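PDB 3AYV: xylose isomerase-like TIM barrel domain-containing protein from Thermus thermophilus, which is of unknown function but binds zinc ions, may help protect against oxidative stress, and belongs to a family that includes DNA-cleaving endonucleases. Local coordinates for residues 2-7 with 51-56; 80-85 with 124-129; 90-95 with 183-188; 134-139 with 160-165. All blocks are in the same frame, centred on the assembly; numbering follows the deposited sequence.

Contact 1 (2-7 with 51-56); sequences DVRLAF and KLSVHL. With ZN (zinc ion), chain E.
R4 and K51 mark the closest backbone approach of residues 2-7 and 51-56, their CA atoms 7.7 Å apart; strands 3-8 and 52-55 do not pair but stand on either side of strand 25-29, so side chains make the contact. R4 contributes the largest share, followed by K51. The R4 chain runs extended from CG to NE and brings the guanidinium beside the start of strand 52-55, where K51 CB lies 3.4 Å above one face, toward the rim. D2 grips the same group side-on: R4 NE meets D2 OD1 at 2.9 Å in a nearly straight bond (176°) in the guanidinium plane, while R4 NH2 reaches the syn lone pair of D2 OD2 at 2.9 Å. With CG anti to the backbone N (chi1 -178°), the D2 carboxylate comes alongside the K51 chain, OD2 lying 3.7 Å from K51 CD; T219 hydrogen-bonds to OD2. R4 NH1, the nitrogen not used by D2, comes within 3.0 Å of S53 OG, a hydroxyl hydrogen-bonded to E27. R4 NH2 also forms a salt bridge with D91. An alanine in R4's place is likely to leave the carboxylates of D2 and D91 without their shared counter-charge and open a gap beside K51 CB. Farther along strand 52-55, H55 donates from ND1 to L56 O, which fixes the ring rotation while NE2 binds zinc at 2.3 Å. Here polar side chains fill the interior near the strand starts, while metal ligands stand at the carboxyl ends, as in TIM barrels of the xylose isomerase-like group.

Contact 2 (80-85 with 124-129); sequences FGLDRA and RRARTL
L82 meets A126 between two helices that run almost parallel, the segment axes 14° apart and 10.0 Å from each other at closest. The L82 side chain, with CG on the backbone-N side, extends CD1 across the interface to the A126 methyl, CD1 to CB 4.1 Å, and slides past the root of R125 in the opposite direction. L129 answers from the second helix. Its CD1 packs 4.0 Å from L82 CB and rests against the carbonyl of the same residue, 3.5 Å from L82 O, while its CD2 lies beneath one face of the R125 guanidinium, toward the rim. Above this apolar layer R125 spans the groove to D83. Its chain leaves the helix with CG anti to the backbone N and then bends at chi2 (56°), which swings the guanidinium back over L129 and presents its NE/NH2 edge to the carboxylate. A single oxygen, D83 OD1, takes both donors of the salt bridge, R125 NH2 at 2.6 Å and, through a weak bond, R125 NE at 3.0 Å. The two planes stand 77° apart, so the pair is not the flat two-oxygen kind; NH2 approaches on the syn side but well out of the carboxylate plane. L133 of strand 132-136 touches both L82 and A126 from below. A leucine-alanine seam facing the strands, topped by an ion pair nearer the surface, joins helix 68-87, which leads into strand 92-96, to helix 120-129, which leads into strand 132-136, side by side in the outer layer of the TIM barrel.

Contact 3 (90-95 with 183-188); sequences ADRAVF and PEHLHL. With ZN (zinc ion), chain F.
Inside the TIM barrel, R92 and V94 of strand 92-96 face E184, H185 and H187 across the interior, on strands that are not neighbours in the sheet: their segment axes pass 10.4 Å apart at an angle of 57°, and the gap is filled by side chains. R92, extended from CG to NE, spans it near the strand starts. NH1 donates to the backbone carbonyl of E184 (R92 NH1 to E184 O 3.0 Å), though the position of this nitrogen is less certain. Water 3 makes a second link, accepting from R92 NH2 at 3.1 Å and donating to E184 O at 2.8 Å, so that one carbonyl oxygen receives two donors. E184 OE1 sits over one guanidinium face, toward its rim, 4.0 Å from R92 NH2; no N-H points at it, and the attraction is one of charge alone. R132 is the salt-bridge partner of that oxygen. Farther up the barrel V94 splits its two methyls between two histidines. CG2 packs against the H185 ring, whereas CG1, anti to the backbone N (chi1 179°), is turned toward H187. The H187 ring is held at both nitrogens, with NE2 hydrogen-bonded to E27 and ND1 on zinc at 2.4 Å, in a site completed by E136, D162, E223 and waters. Between those nitrogens, H187 CE1 lies 3.9 Å from V94 CG1.

Contact 4 (134-139 with 160-165); sequences LLENSH and CFDAAH. With ZN (zinc ion), chain F; ZN (zinc ion), chain E; ZN (zinc ion), chain G.
The H165 imidazole carries D162 CG over the centre of one face, 3.4 Å above the plane, and meets N137 O at its edge, where ND1 donates to an in-plane lone pair of that carbonyl at 3.0 Å. The F161 ring has N137 OD1 at its edge and A163 N over one face. Between them the N137 amide grips the D162 backbone: OD1 accepts from D162 N at 2.8 Å in an almost straight bond (176°), and ND2 donates to D162 O at 3.0 Å. This needs CG between the backbone N and the carbonyl carbon (chi1 58°), which turns the amide toward strand 158-162. A leucine here would probably leave the D162 N-H and carbonyl without these mates and let the strand end shift. Before N137, the parallel strands pair at E136 and C160, with C160 N bonded to L135 O. E136 bridges two zinc ions: OE1 binds the first, and OE2 binds the second at 2.1 Å while making a long contact, 2.7 Å, with the first. D162 OD2 joins OE2 on that second ion at 2.1 Å, while D162 OD1 caps helix 163-169 at H165 N. H165 NE2 binds a third zinc at 2.3 Å. Thus N137 is second shell to both ligands: its carbonyl fixes the H165 ring and its amide the D162 backbone, consistent with a preorganised trinuclear zinc site.

Overall arrangement
Contacts 1, 3 and 4 share the eight-stranded barrel, whereas contact 2 lies in the helical layer around it, its centre about 21 Å from that of contact 4. Contacts 1 and 3, centres about 8 Å apart, are tied by the salt bridge R4 NH2 to D91 OD2 at 2.7 Å. Contact 4 is nested within the loop closed by contact 3, and A93 O to L134 N, 2.8 Å, joins their neighbouring strands. Contact 2 reaches contact 3 through A85 O and A90 N, 2.9 Å apart, where helix 68-87 leads into strand 92-96. Water 1 belongs to contacts 1, 3 and 4, binding the zinc of H55 and that of H187; contacts 1 and 4, centres about 15 Å apart, share the former ion.

Contact 1 (2-7 with 51-56)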
# COMPACT_ATOMS: atom_id res chain seq x y z
N ASP A 2 12.95 -9.06 1.03
CA ASP A 2 11.79 -8.95 1.89
C ASP A 2 10.55 -8.94 0.98
O ASP A 2 10.19 -7.89 0.45
CB ASP A 2 11.88 -7.64 2.70
CG ASP A 2 10.72 -7.46 3.68
OD1 ASP A 2 9.79 -8.29 3.72
OD2 ASP A 2 10.76 -6.44 4.42
N VAL A 3 9.96 -10.11 0.79
CA VAL A 3 8.83 -10.28 -0.13
C VAL A 3 7.65 -10.74 0.69
O VAL A 3 7.76 -11.71 1.45
CB VAL A 3 9.12 -11.27 -1.29
CG1 VAL A 3 8.00 -11.22 -2.33
CG2 VAL A 3 10.43 -10.94 -1.97
N ARG A 4 6.53 -10.05 0.53
CA ARG A 4 5.38 -10.26 1.38
C ARG A 4 4.18 -10.52 0.49
O ARG A 4 4.14 -10.05 -0.66
CB ARG A 4 5.11 -9.02 2.24
CG ARG A 4 6.34 -8.49 2.94
CD ARG A 4 6.04 -7.70 4.16
NE ARG A 4 7.29 -7.19 4.75
CZ ARG A 4 7.34 -6.24 5.68
NH1 ARG A 4 6.22 -5.67 6.13
NH2 ARG A 4 8.51 -5.84 6.16
N LEU A 5 3.21 -11.27 1.00
CA LEU A 5 1.93 -11.48 0.31
C LEU A 5 0.81 -10.62 0.89
O LEU A 5 0.57 -10.63 2.09
CB LEU A 5 1.52 -12.96 0.37
CG LEU A 5 0.22 -13.29 -0.37
CD1 LEU A 5 0.36 -13.09 -1.88
CD2 LEU A 5 -0.20 -14.72 -0.04
N ALA A 6 0.13 -9.88 0.01
CA ALA A 6 -1.09 -9.15 0.38
C ALA A 6 -2.27 -10.10 0.47
O ALA A 6 -2.49 -10.89 -0.43
CB ALA A 6 -1.39 -8.05 -0.66
N PHE A 7 -3.03 -10.01 1.55
CA PHE A 7 -4.31 -10.72 1.68
C PHE A 7 -5.19 -9.95 2.67
O PHE A 7 -4.68 -9.30 3.58
CB PHE A 7 -4.10 -12.18 2.17
CG PHE A 7 -3.34 -12.29 3.47
CD1 PHE A 7 -1.96 -12.33 3.47
CD2 PHE A 7 -4.02 -12.34 4.68
CE1 PHE A 7 -1.24 -12.41 4.67
CE2 PHE A 7 -3.32 -12.43 5.91
CZ PHE A 7 -1.93 -12.48 5.90
N LYS A 51 7.78 -11.17 8.93
CA LYS A 51 7.58 -9.73 8.73
C LYS A 51 6.13 -9.43 8.35
O LYS A 51 5.55 -10.10 7.50
CB LYS A 51 8.59 -9.16 7.74
CG LYS A 51 10.03 -9.10 8.33
CD LYS A 51 11.08 -8.75 7.28
CE LYS A 51 12.46 -8.59 7.92
NZ LYS A 51 13.54 -8.91 6.94
N LEU A 52 5.56 -8.42 9.01
CA LEU A 52 4.16 -8.08 8.78
C LEU A 52 3.98 -6.57 8.66
O LEU A 52 4.54 -5.79 9.44
CB LEU A 52 3.27 -8.65 9.89
CG LEU A 52 1.75 -8.42 9.77
CD1 LEU A 52 0.98 -9.56 10.39
CD2 LEU A 52 1.29 -7.05 10.37
N SER A 53 3.19 -6.18 7.66
CA SER A 53 2.78 -4.80 7.49
C SER A 53 1.26 -4.86 7.29
O SER A 53 0.69 -5.94 7.18
CB SER A 53 3.49 -4.15 6.30
OG SER A 53 3.46 -4.96 5.13
N VAL A 54 0.60 -3.71 7.29
CA VAL A 54 -0.86 -3.73 7.07
C VAL A 54 -1.23 -2.75 5.97
O VAL A 54 -0.52 -1.77 5.73
CB VAL A 54 -1.70 -3.38 8.33
CG1 VAL A 54 -1.39 -4.31 9.51
CG2 VAL A 54 -1.50 -1.92 8.71
N HIS A 55 -2.35 -3.03 5.31
CA HIS A 55 -3.00 -2.02 4.45
C HIS A 55 -4.19 -1.49 5.22
O HIS A 55 -5.09 -2.24 5.61
CB HIS A 55 -3.47 -2.66 3.14
CG HIS A 55 -3.74 -1.65 2.07
ND1 HIS A 55 -4.63 -0.60 2.24
CD2 HIS A 55 -3.22 -1.50 0.83
CE1 HIS A 55 -4.64 0.14 1.14
NE2 HIS A 55 -3.80 -0.39 0.27
N LEU A 56 -4.18 -0.18 5.51
CA LEU A 56 -5.25 0.47 6.24
C LEU A 56 -6.51 0.51 5.38
O LEU A 56 -6.43 0.32 4.18
CB LEU A 56 -4.82 1.87 6.68
CG LEU A 56 -3.63 1.88 7.65
CD1 LEU A 56 -3.15 3.28 7.86
CD2 LEU A 56 -4.06 1.27 9.02
ZN ZN E . -3.42 0.05 -1.95
O HOH W 1 -2.89 -1.90 -2.53
O HOH W 2 -5.41 -0.94 -3.01

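Contact 2 (80-85 with 124-129)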
# COMPACT_ATOMS: atom_id res chain seq x y z
N PHE A 80 -7.95 3.70 14.08
CA PHE A 80 -8.22 2.37 14.62
C PHE A 80 -7.39 1.30 13.93
O PHE A 80 -6.80 0.43 14.58
CB PHE A 80 -9.71 2.03 14.59
CG PHE A 80 -10.09 0.92 15.55
CD1 PHE A 80 -9.56 0.89 16.84
CD2 PHE A 80 -10.92 -0.11 15.15
CE1 PHE A 80 -9.88 -0.14 17.73
CE2 PHE A 80 -11.26 -1.15 16.04
CZ PHE A 80 -10.74 -1.16 17.31
N GLY A 81 -7.28 1.42 12.60
CA GLY A 81 -6.43 0.54 11.81
C GLY A 81 -4.99 0.59 12.32
O GLY A 81 -4.32 -0.46 12.38
N LEU A 82 -4.52 1.79 12.68
CA LEU A 82 -3.15 1.91 13.22
C LEU A 82 -3.04 1.19 14.57
O LEU A 82 -2.04 0.51 14.83
CB LEU A 82 -2.69 3.38 13.34
CG LEU A 82 -2.21 4.06 12.05
CD1 LEU A 82 -2.02 5.55 12.31
CD2 LEU A 82 -0.92 3.43 11.45
N ASP A 83 -4.04 1.33 15.43
CA ASP A 83 -4.09 0.55 16.69
C ASP A 83 -3.93 -0.95 16.45
O ASP A 83 -3.11 -1.63 17.10
CB ASP A 83 -5.39 0.80 17.45
CG ASP A 83 -5.46 2.18 18.06
OD1 ASP A 83 -4.41 2.81 18.29
OD2 ASP A 83 -6.60 2.64 18.31
N ARG A 84 -4.70 -1.48 15.52
CA ARG A 84 -4.61 -2.89 15.14
C ARG A 84 -3.26 -3.29 14.54
O ARG A 84 -2.76 -4.39 14.81
CB ARG A 84 -5.76 -3.26 14.18
CG ARG A 84 -7.14 -3.23 14.84
CD ARG A 84 -7.27 -4.18 16.04
NE ARG A 84 -8.67 -4.44 16.38
CZ ARG A 84 -9.07 -5.14 17.44
NH1 ARG A 84 -8.16 -5.62 18.30
NH2 ARG A 84 -10.37 -5.34 17.64
N ALA A 85 -2.69 -2.42 13.70
CA ALA A 85 -1.38 -2.63 13.12
C ALA A 85 -0.34 -2.83 14.23
O ALA A 85 0.47 -3.77 14.17
CB ALA A 85 -0.99 -1.42 12.24
N ARG A 124 0.95 11.43 13.72
CA ARG A 124 1.28 11.47 15.15
C ARG A 124 0.99 10.14 15.82
O ARG A 124 1.81 9.64 16.62
CB ARG A 124 0.58 12.64 15.86
CG ARG A 124 1.09 14.03 15.42
CD ARG A 124 0.16 15.14 15.96
NE ARG A 124 0.02 15.06 17.42
CZ ARG A 124 -0.64 15.94 18.17
NH1 ARG A 124 -1.25 16.98 17.61
NH2 ARG A 124 -0.69 15.78 19.49
N ARG A 125 -0.15 9.52 15.48
CA ARG A 125 -0.53 8.22 16.05
C ARG A 125 0.46 7.13 15.64
O ARG A 125 0.86 6.30 16.46
CB ARG A 125 -1.99 7.82 15.68
CG ARG A 125 -2.51 6.55 16.37
CD ARG A 125 -2.43 6.65 17.92
NE ARG A 125 -3.06 5.51 18.61
CZ ARG A 125 -2.60 4.95 19.73
NH1 ARG A 125 -1.49 5.41 20.32
NH2 ARG A 125 -3.23 3.91 20.28
N ALA A 126 0.81 7.11 14.35
CA ALA A 126 1.81 6.18 13.82
C ALA A 126 3.16 6.33 14.56
O ALA A 126 3.78 5.33 14.95
CB ALA A 126 1.99 6.42 12.30
N ARG A 127 3.55 7.57 14.81
CA ARG A 127 4.81 7.86 15.50
C ARG A 127 4.76 7.30 16.93
O ARG A 127 5.69 6.59 17.36
CB ARG A 127 5.10 9.36 15.48
CG ARG A 127 6.39 9.75 16.16
CD ARG A 127 6.97 11.08 15.68
NE ARG A 127 5.97 12.13 15.56
CZ ARG A 127 5.67 12.78 14.44
NH1 ARG A 127 6.30 12.53 13.29
NH2 ARG A 127 4.72 13.69 14.47
N THR A 128 3.67 7.59 17.64
CA THR A 128 3.47 7.05 19.01
C THR A 128 3.57 5.53 19.07
O THR A 128 4.26 4.96 19.96
CB THR A 128 2.12 7.53 19.61
OG1 THR A 128 2.16 8.95 19.75
CG2 THR A 128 1.84 6.85 20.98
N LEU A 129 2.93 4.87 18.11
CA LEU A 129 2.92 3.41 18.01
C LEU A 129 4.19 2.75 17.45
O LEU A 129 4.34 1.53 17.56
CB LEU A 129 1.66 2.95 17.23
CG LEU A 129 0.33 3.24 17.93
CD1 LEU A 129 -0.87 3.07 16.92
CD2 LEU A 129 0.09 2.35 19.17

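Contact 3 (90-95 with 183-188)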
# COMPACT_ATOMS: atom_id res chain seq x y z
N ALA A 90 3.03 -4.72 13.33
CA ALA A 90 3.36 -4.27 11.97
C ALA A 90 4.50 -3.29 11.96
O ALA A 90 4.59 -2.43 12.85
CB ALA A 90 2.11 -3.61 11.30
N ASP A 91 5.37 -3.41 10.97
CA ASP A 91 6.44 -2.43 10.81
C ASP A 91 5.95 -1.19 10.06
O ASP A 91 6.36 -0.07 10.36
CB ASP A 91 7.73 -3.03 10.20
CG ASP A 91 7.54 -3.61 8.78
OD1 ASP A 91 6.40 -3.67 8.24
OD2 ASP A 91 8.57 -4.02 8.20
N ARG A 92 5.02 -1.42 9.12
CA ARG A 92 4.53 -0.35 8.23
C ARG A 92 3.02 -0.45 8.05
O ARG A 92 2.43 -1.54 8.20
CB ARG A 92 5.20 -0.51 6.85
CG ARG A 92 6.70 -0.29 6.87
CD ARG A 92 7.42 -1.00 5.73
NE ARG A 92 8.83 -0.59 5.74
CZ ARG A 92 9.59 -0.45 4.66
NH1 ARG A 92 9.11 -0.68 3.45
NH2 ARG A 92 10.86 -0.06 4.81
N ALA A 93 2.39 0.69 7.72
CA ALA A 93 0.95 0.71 7.44
C ALA A 93 0.77 1.56 6.20
O ALA A 93 1.29 2.70 6.13
CB ALA A 93 0.13 1.31 8.62
N VAL A 94 0.03 1.03 5.23
CA VAL A 94 -0.09 1.69 3.92
C VAL A 94 -1.50 2.24 3.80
O VAL A 94 -2.47 1.59 4.24
CB VAL A 94 0.14 0.67 2.78
CG1 VAL A 94 -0.03 1.35 1.41
CG2 VAL A 94 1.55 0.03 2.88
N PHE A 95 -1.64 3.42 3.18
CA PHE A 95 -2.96 4.03 3.02
C PHE A 95 -2.98 4.81 1.70
O PHE A 95 -1.92 5.09 1.10
CB PHE A 95 -3.32 4.92 4.23
CG PHE A 95 -2.58 6.24 4.24
CD1 PHE A 95 -1.27 6.31 4.70
CD2 PHE A 95 -3.19 7.41 3.76
CE1 PHE A 95 -0.57 7.51 4.68
CE2 PHE A 95 -2.50 8.63 3.73
CZ PHE A 95 -1.18 8.68 4.20
N PRO A 183 10.29 5.50 -3.44
CA PRO A 183 9.48 4.55 -2.66
C PRO A 183 10.32 3.61 -1.80
O PRO A 183 11.30 3.02 -2.29
CB PRO A 183 8.73 3.74 -3.74
CG PRO A 183 9.54 3.89 -4.98
CD PRO A 183 10.17 5.29 -4.89
N GLU A 184 9.94 3.46 -0.54
CA GLU A 184 10.61 2.51 0.31
C GLU A 184 9.89 1.17 0.33
O GLU A 184 10.38 0.21 0.93
CB GLU A 184 10.83 3.08 1.72
CG GLU A 184 9.59 3.27 2.56
CD GLU A 184 9.80 4.23 3.71
OE1 GLU A 184 9.65 3.79 4.85
OE2 GLU A 184 10.09 5.42 3.46
N HIS A 185 8.75 1.10 -0.38
CA HIS A 185 7.81 -0.01 -0.27
C HIS A 185 7.21 -0.11 -1.66
O HIS A 185 6.84 0.91 -2.26
CB HIS A 185 6.71 0.37 0.72
CG HIS A 185 6.10 -0.78 1.45
ND1 HIS A 185 4.81 -1.21 1.22
CD2 HIS A 185 6.58 -1.55 2.45
CE1 HIS A 185 4.52 -2.20 2.05
NE2 HIS A 185 5.59 -2.44 2.79
N LEU A 186 7.16 -1.32 -2.20
CA LEU A 186 6.61 -1.48 -3.55
C LEU A 186 5.47 -2.46 -3.55
O LEU A 186 5.54 -3.52 -2.91
CB LEU A 186 7.68 -1.90 -4.56
CG LEU A 186 8.55 -0.69 -4.91
CD1 LEU A 186 9.83 -0.71 -4.09
CD2 LEU A 186 8.81 -0.54 -6.43
N HIS A 187 4.39 -2.06 -4.22
CA HIS A 187 3.26 -2.94 -4.45
C HIS A 187 3.40 -3.50 -5.84
O HIS A 187 3.38 -2.75 -6.82
CB HIS A 187 1.95 -2.17 -4.29
CG HIS A 187 1.48 -2.08 -2.87
ND1 HIS A 187 0.26 -1.54 -2.53
CD2 HIS A 187 2.04 -2.49 -1.71
CE1 HIS A 187 0.11 -1.58 -1.21
NE2 HIS A 187 1.17 -2.17 -0.69
N LEU A 188 3.57 -4.81 -5.93
CA LEU A 188 3.92 -5.47 -7.19
C LEU A 188 2.82 -6.35 -7.73
O LEU A 188 2.23 -7.14 -6.99
CB LEU A 188 5.16 -6.33 -7.01
CG LEU A 188 6.44 -5.59 -6.57
CD1 LEU A 188 7.52 -6.67 -6.45
CD2 LEU A 188 6.84 -4.57 -7.61
ZN ZN F . -1.29 -1.20 -4.35
O HOH W 3 12.43 -1.09 2.30
O HOH W 1 -2.89 -1.90 -2.53
O HOH W 4 -3.20 -2.41 -5.22

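Contact 4 (134-139 with 160-165)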
# COMPACT_ATOMS: atom_id res chain seq x y z
N LEU A 134 2.89 4.89 5.32
CA LEU A 134 3.28 4.98 3.91
C LEU A 134 2.07 5.36 3.08
O LEU A 134 1.04 4.70 3.16
CB LEU A 134 3.82 3.65 3.37
CG LEU A 134 4.97 3.04 4.17
CD1 LEU A 134 5.17 1.59 3.74
CD2 LEU A 134 6.23 3.88 3.94
N LEU A 135 2.22 6.40 2.27
CA LEU A 135 1.18 6.79 1.32
C LEU A 135 1.41 6.13 -0.03
O LEU A 135 2.50 6.23 -0.60
CB LEU A 135 1.20 8.33 1.19
CG LEU A 135 0.30 9.03 0.16
CD1 LEU A 135 -1.16 8.61 0.37
CD2 LEU A 135 0.48 10.52 0.32
N GLU A 136 0.37 5.47 -0.55
CA GLU A 136 0.45 4.73 -1.83
C GLU A 136 -0.23 5.55 -2.93
O GLU A 136 -1.26 6.20 -2.65
CB GLU A 136 -0.27 3.39 -1.65
CG GLU A 136 -0.32 2.54 -2.87
CD GLU A 136 -1.33 1.41 -2.75
OE1 GLU A 136 -1.81 1.09 -1.65
OE2 GLU A 136 -1.64 0.81 -3.77
N ASN A 137 0.34 5.58 -4.15
CA ASN A 137 -0.37 6.25 -5.25
C ASN A 137 -1.58 5.40 -5.65
O ASN A 137 -1.50 4.17 -5.68
CB ASN A 137 0.54 6.48 -6.47
CG ASN A 137 1.14 5.18 -7.02
OD1 ASN A 137 1.90 4.50 -6.33
ND2 ASN A 137 0.78 4.83 -8.28
N SER A 138 -2.67 6.09 -5.99
CA SER A 138 -3.89 5.46 -6.45
C SER A 138 -4.35 6.14 -7.74
O SER A 138 -3.92 5.75 -8.83
CB SER A 138 -4.95 5.45 -5.33
OG SER A 138 -5.22 6.77 -4.85
N HIS A 139 -5.11 7.24 -7.62
CA HIS A 139 -5.69 7.93 -8.75
C HIS A 139 -5.05 9.27 -9.08
O HIS A 139 -5.55 9.96 -9.96
CB HIS A 139 -7.22 8.12 -8.54
CG HIS A 139 -7.95 6.83 -8.42
ND1 HIS A 139 -8.35 6.10 -9.51
CD2 HIS A 139 -8.28 6.09 -7.32
CE1 HIS A 139 -8.93 4.98 -9.10
NE2 HIS A 139 -8.89 4.95 -7.78
N CYS A 160 4.72 4.44 -0.96
CA CYS A 160 4.58 3.10 -1.51
C CYS A 160 4.18 3.25 -2.98
O CYS A 160 3.14 3.84 -3.28
CB CYS A 160 3.49 2.33 -0.73
SG CYS A 160 3.12 0.71 -1.51
N PHE A 161 4.99 2.71 -3.89
CA PHE A 161 4.70 2.82 -5.31
C PHE A 161 3.99 1.58 -5.80
O PHE A 161 4.49 0.45 -5.66
CB PHE A 161 5.99 3.01 -6.13
CG PHE A 161 5.79 3.05 -7.64
CD1 PHE A 161 4.78 3.81 -8.23
CD2 PHE A 161 6.63 2.30 -8.48
CE1 PHE A 161 4.62 3.83 -9.62
CE2 PHE A 161 6.50 2.33 -9.86
CZ PHE A 161 5.48 3.10 -10.44
N ASP A 162 2.83 1.81 -6.43
CA ASP A 162 2.10 0.79 -7.12
C ASP A 162 2.09 1.12 -8.60
O ASP A 162 1.38 2.03 -9.02
CB ASP A 162 0.66 0.74 -6.59
CG ASP A 162 -0.12 -0.44 -7.16
OD1 ASP A 162 -0.21 -0.61 -8.39
OD2 ASP A 162 -0.63 -1.22 -6.37
N ALA A 163 2.87 0.39 -9.39
CA ALA A 163 3.06 0.73 -10.81
C ALA A 163 1.79 0.55 -11.64
O ALA A 163 1.56 1.30 -12.59
CB ALA A 163 4.24 -0.08 -11.42
N ALA A 164 0.99 -0.45 -11.31
CA ALA A 164 -0.26 -0.69 -12.04
C ALA A 164 -1.25 0.47 -11.84
O ALA A 164 -1.94 0.86 -12.79
CB ALA A 164 -0.88 -2.01 -11.62
N HIS A 165 -1.32 1.01 -10.62
CA HIS A 165 -2.19 2.15 -10.40
C HIS A 165 -1.74 3.31 -11.27
O HIS A 165 -2.58 4.01 -11.84
CB HIS A 165 -2.20 2.57 -8.93
CG HIS A 165 -2.87 1.59 -8.03
ND1 HIS A 165 -2.87 1.73 -6.66
CD2 HIS A 165 -3.55 0.44 -8.30
CE1 HIS A 165 -3.51 0.71 -6.12
NE2 HIS A 165 -3.93 -0.08 -7.09
ZN ZN F . -1.29 -1.20 -4.35
ZN ZN E . -3.42 0.05 -1.95
ZN ZN G . -4.47 -2.27 -6.99
O HOH W 5 -2.44 -2.77 -8.15
O HOH W 1 -2.89 -1.90 -2.53
O HOH W 2 -5.41 -0.94 -3.01
O HOH W 4 -3.20 -2.41 -5.22
O HOH W 6 -6.31 -1.89 -5.89